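Local coordinates for protein 432aa long hypothetical deoxyribodipyrimidine photolyase (Sulfolobus tokodaii, PDB 2E0I) that probably repairs cyclobutane pyrimidine dimers in DNA using light, as a photolyase that carries two flavin-adenine dinucleotide molecules, at residues A[228-233]-A[242-247]. Numbering follows the deposited sequence.
With FAD (flavin-adenine dinucleotide), chain E.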
# COMPACT_ATOMS: atom_id res chain seq x y z
N ARG A 228 -2.09 5.96 14.67
CA ARG A 228 -2.25 6.87 15.78
C ARG A 228 -0.92 7.52 16.17
O ARG A 228 -0.88 8.69 16.56
CB ARG A 228 -2.86 6.11 16.96
CG ARG A 228 -4.31 5.71 16.73
CD ARG A 228 -4.82 4.84 17.86
NE ARG A 228 -4.07 3.59 17.94
CZ ARG A 228 -4.20 2.58 17.08
NH1 ARG A 228 -5.06 2.68 16.08
NH2 ARG A 228 -3.47 1.47 17.24
N GLU A 229 0.16 6.75 16.08
CA GLU A 229 1.47 7.28 16.42
C GLU A 229 1.90 8.30 15.38
O GLU A 229 2.38 9.38 15.72
CB GLU A 229 2.50 6.15 16.51
CG GLU A 229 2.28 5.23 17.69
CD GLU A 229 3.41 4.20 17.90
OE1 GLU A 229 3.57 3.28 17.05
OE2 GLU A 229 4.13 4.33 18.92
N ALA A 230 1.74 7.96 14.10
CA ALA A 230 2.12 8.87 13.02
C ALA A 230 1.35 10.16 13.22
O ALA A 230 1.90 11.26 13.07
CB ALA A 230 1.76 8.27 11.68
N TYR A 231 0.08 10.00 13.57
CA TYR A 231 -0.79 11.14 13.77
C TYR A 231 -0.34 12.08 14.87
O TYR A 231 -0.20 13.27 14.65
CB TYR A 231 -2.22 10.67 14.06
CG TYR A 231 -3.14 11.81 14.41
CD1 TYR A 231 -3.70 12.62 13.42
CD2 TYR A 231 -3.43 12.10 15.75
CE1 TYR A 231 -4.51 13.69 13.76
CE2 TYR A 231 -4.23 13.16 16.09
CZ TYR A 231 -4.77 13.95 15.11
OH TYR A 231 -5.58 14.99 15.49
N TYR A 232 -0.12 11.56 16.06
CA TYR A 232 0.28 12.44 17.14
C TYR A 232 1.66 13.04 17.00
O TYR A 232 1.92 14.14 17.47
CB TYR A 232 0.14 11.71 18.48
CG TYR A 232 -1.26 11.78 19.01
CD1 TYR A 232 -2.13 10.69 18.94
CD2 TYR A 232 -1.75 12.98 19.53
CE1 TYR A 232 -3.46 10.80 19.37
CE2 TYR A 232 -3.07 13.10 19.95
CZ TYR A 232 -3.91 12.01 19.87
OH TYR A 232 -5.21 12.16 20.27
N THR A 233 2.55 12.34 16.33
CA THR A 233 3.89 12.85 16.16
C THR A 233 3.89 14.04 15.22
O THR A 233 4.70 14.95 15.36
CB THR A 233 4.82 11.77 15.61
OG1 THR A 233 4.78 10.64 16.49
CG2 THR A 233 6.24 12.28 15.53
N ARG A 242 -3.89 15.53 6.89
CA ARG A 242 -5.01 15.37 5.98
C ARG A 242 -4.71 14.22 5.04
O ARG A 242 -5.60 13.43 4.71
CB ARG A 242 -5.26 16.64 5.17
CG ARG A 242 -6.69 16.75 4.61
CD ARG A 242 -6.83 17.91 3.63
NE ARG A 242 -5.92 17.72 2.52
CZ ARG A 242 -4.81 18.42 2.27
NH1 ARG A 242 -4.08 18.11 1.21
NH2 ARG A 242 -4.44 19.44 3.04
N GLU A 243 -3.47 14.11 4.60
CA GLU A 243 -3.13 13.03 3.70
C GLU A 243 -3.16 11.68 4.40
O GLU A 243 -3.43 10.65 3.79
CB GLU A 243 -1.79 13.30 3.01
CG GLU A 243 -2.01 14.04 1.67
CD GLU A 243 -0.73 14.51 0.99
OE1 GLU A 243 0.23 13.70 0.89
OE2 GLU A 243 -0.71 15.68 0.55
N LEU A 244 -2.91 11.69 5.70
CA LEU A 244 -2.94 10.45 6.46
C LEU A 244 -4.37 9.93 6.43
O LEU A 244 -4.61 8.72 6.39
CB LEU A 244 -2.53 10.73 7.90
CG LEU A 244 -1.74 9.65 8.63
CD1 LEU A 244 -0.52 9.24 7.81
CD2 LEU A 244 -1.31 10.19 9.97
N TYR A 245 -5.33 10.85 6.44
CA TYR A 245 -6.74 10.50 6.43
C TYR A 245 -7.17 9.90 5.10
O TYR A 245 -8.24 9.30 5.01
CB TYR A 245 -7.59 11.74 6.78
CG TYR A 245 -7.84 11.92 8.27
CD1 TYR A 245 -8.73 11.09 8.94
CD2 TYR A 245 -7.15 12.89 9.01
CE1 TYR A 245 -8.94 11.22 10.32
CE2 TYR A 245 -7.35 13.04 10.39
CZ TYR A 245 -8.25 12.19 11.04
OH TYR A 245 -8.44 12.28 12.42
N TRP A 246 -6.35 10.05 4.06
CA TRP A 246 -6.71 9.47 2.77
C TRP A 246 -6.62 7.95 2.81
O TRP A 246 -7.23 7.26 1.99
CB TRP A 246 -5.82 9.99 1.65
CG TRP A 246 -6.37 11.22 1.00
CD1 TRP A 246 -6.01 12.51 1.26
CD2 TRP A 246 -7.37 11.28 -0.02
NE1 TRP A 246 -6.72 13.37 0.46
CE2 TRP A 246 -7.56 12.64 -0.33
CE3 TRP A 246 -8.12 10.32 -0.69
CZ2 TRP A 246 -8.48 13.06 -1.30
CZ3 TRP A 246 -9.03 10.74 -1.66
CH2 TRP A 246 -9.20 12.10 -1.95
N ARG A 247 -5.85 7.43 3.76
CA ARG A 247 -5.72 6.00 3.93
C ARG A 247 -7.03 5.44 4.46
O ARG A 247 -7.52 4.42 3.97
CB ARG A 247 -4.65 5.69 4.95
CG ARG A 247 -3.28 5.98 4.49
CD ARG A 247 -2.37 4.95 5.08
NE ARG A 247 -1.30 4.73 4.13
CZ ARG A 247 -0.92 3.56 3.63
NH1 ARG A 247 -1.49 2.40 3.93
NH2 ARG A 247 0.05 3.59 2.76
PA FAD E . 4.25 11.31 1.34
O1A FAD E . 5.50 11.56 2.09
O2A FAD E . 3.44 12.34 0.66
O5B FAD E . 3.34 11.11 2.66
C5B FAD E . 1.93 11.35 2.64
C4B FAD E . 1.20 10.24 3.40
O4B FAD E . -0.22 10.44 3.39
C3B FAD E . 1.47 8.90 2.72
O3B FAD E . 2.56 8.26 3.39
C2B FAD E . 0.18 8.15 3.07
O2B FAD E . 0.21 7.75 4.44
C1B FAD E . -0.84 9.26 2.86
N9A FAD E . -1.15 9.47 1.42
C8A FAD E . -0.61 10.38 0.61
N7A FAD E . -1.20 10.32 -0.58
C5A FAD E . -2.12 9.36 -0.54
C6A FAD E . -3.03 8.84 -1.44
N6A FAD E . -3.13 9.33 -2.67
N1A FAD E . -3.82 7.83 -1.06
C2A FAD E . -3.76 7.32 0.16
N3A FAD E . -2.90 7.80 1.05
C4A FAD E . -2.08 8.81 0.74
N1 FAD E . -0.23 4.20 -1.20
C2 FAD E . -0.03 3.00 -0.51
O2 FAD E . 0.33 3.00 0.66
N3 FAD E . -0.20 1.78 -1.18
C4 FAD E . -0.55 1.78 -2.54
O4 FAD E . -0.75 0.71 -3.11
C4X FAD E . -0.72 2.98 -3.22
N5 FAD E . -0.98 2.96 -4.59
C5X FAD E . -1.18 4.16 -5.29
C6 FAD E . -1.46 4.12 -6.65
C7 FAD E . -1.69 5.30 -7.35
C7M FAD E . -2.02 5.22 -8.84
C8 FAD E . -1.64 6.52 -6.68
C8M FAD E . -1.92 7.84 -7.41
C9 FAD E . -1.36 6.56 -5.32
C9A FAD E . -1.14 5.38 -4.61
N10 FAD E . -0.87 5.40 -3.23
C10 FAD E . -0.57 4.20 -2.56
C1' FAD E . -0.88 6.68 -2.48
C2' FAD E . 0.44 7.45 -2.35
O2' FAD E . 1.02 7.66 -3.64
C3' FAD E . 1.44 6.75 -1.43
O3' FAD E . 0.83 6.50 -0.17
C4' FAD E . 2.68 7.61 -1.21
O4' FAD E . 3.30 7.93 -2.46
C5' FAD E . 3.70 6.90 -0.31
O5' FAD E . 4.90 7.66 -0.18
P FAD E . 5.15 8.64 1.07
O1P FAD E . 4.86 7.88 2.31
O2P FAD E . 6.50 9.22 0.91
O3P FAD E . 4.02 9.78 0.88
O HOH W 1 -8.14 14.80 13.30
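One wall of the FAD pocket in the helical, FAD-binding part of the photolyase is formed by helix 238-256, against which helix 227-233 packs as the other arm of a helical hairpin: residues 228-233 and 242-247 run nearly antiparallel (167°) with their axes 10.8 Å apart at closest approach. Leu244 carries most of the contact. Its methyl CD2 points at the first helix, 4.0 Å from Ala230 CB, and lies 3.9 Å from Tyr231 N and 4.2 Å from Tyr231 CB, so it packs against backbone as well as side chains. The other methyl, CD1, turns to the cofactor and comes within 3.8 Å of the ribose oxygen O2B of FAD. Leu220 of helix 217-221 touches both Ala230 and Leu244. Beside this apolar patch, Tyr231 has its CG swung opposite the backbone N (chi1 174°), which carries the ring toward Tyr245; the contact is loose, Tyr231 CE1 lying 4.4 Å from Tyr245 OH. A water 2.7 Å from Tyr245 OH makes at most a weak link to Tyr231 OH. On the cofactor side of helix 238-256, Glu243, Trp246 and Arg247 line the adenosine end of FAD: Trp246 CB rests 3.7 Å from the adenine atom C2A, and Arg247 NE makes a weak hydrogen bond to O2B. Glu243 also forms a salt bridge with Arg205. The two helices are thus joined mainly by sparse apolar packing around one leucine, with a weak water-mediated link beside it, while Glu243, Trp246 and Arg247 of the second segment line the FAD pocket.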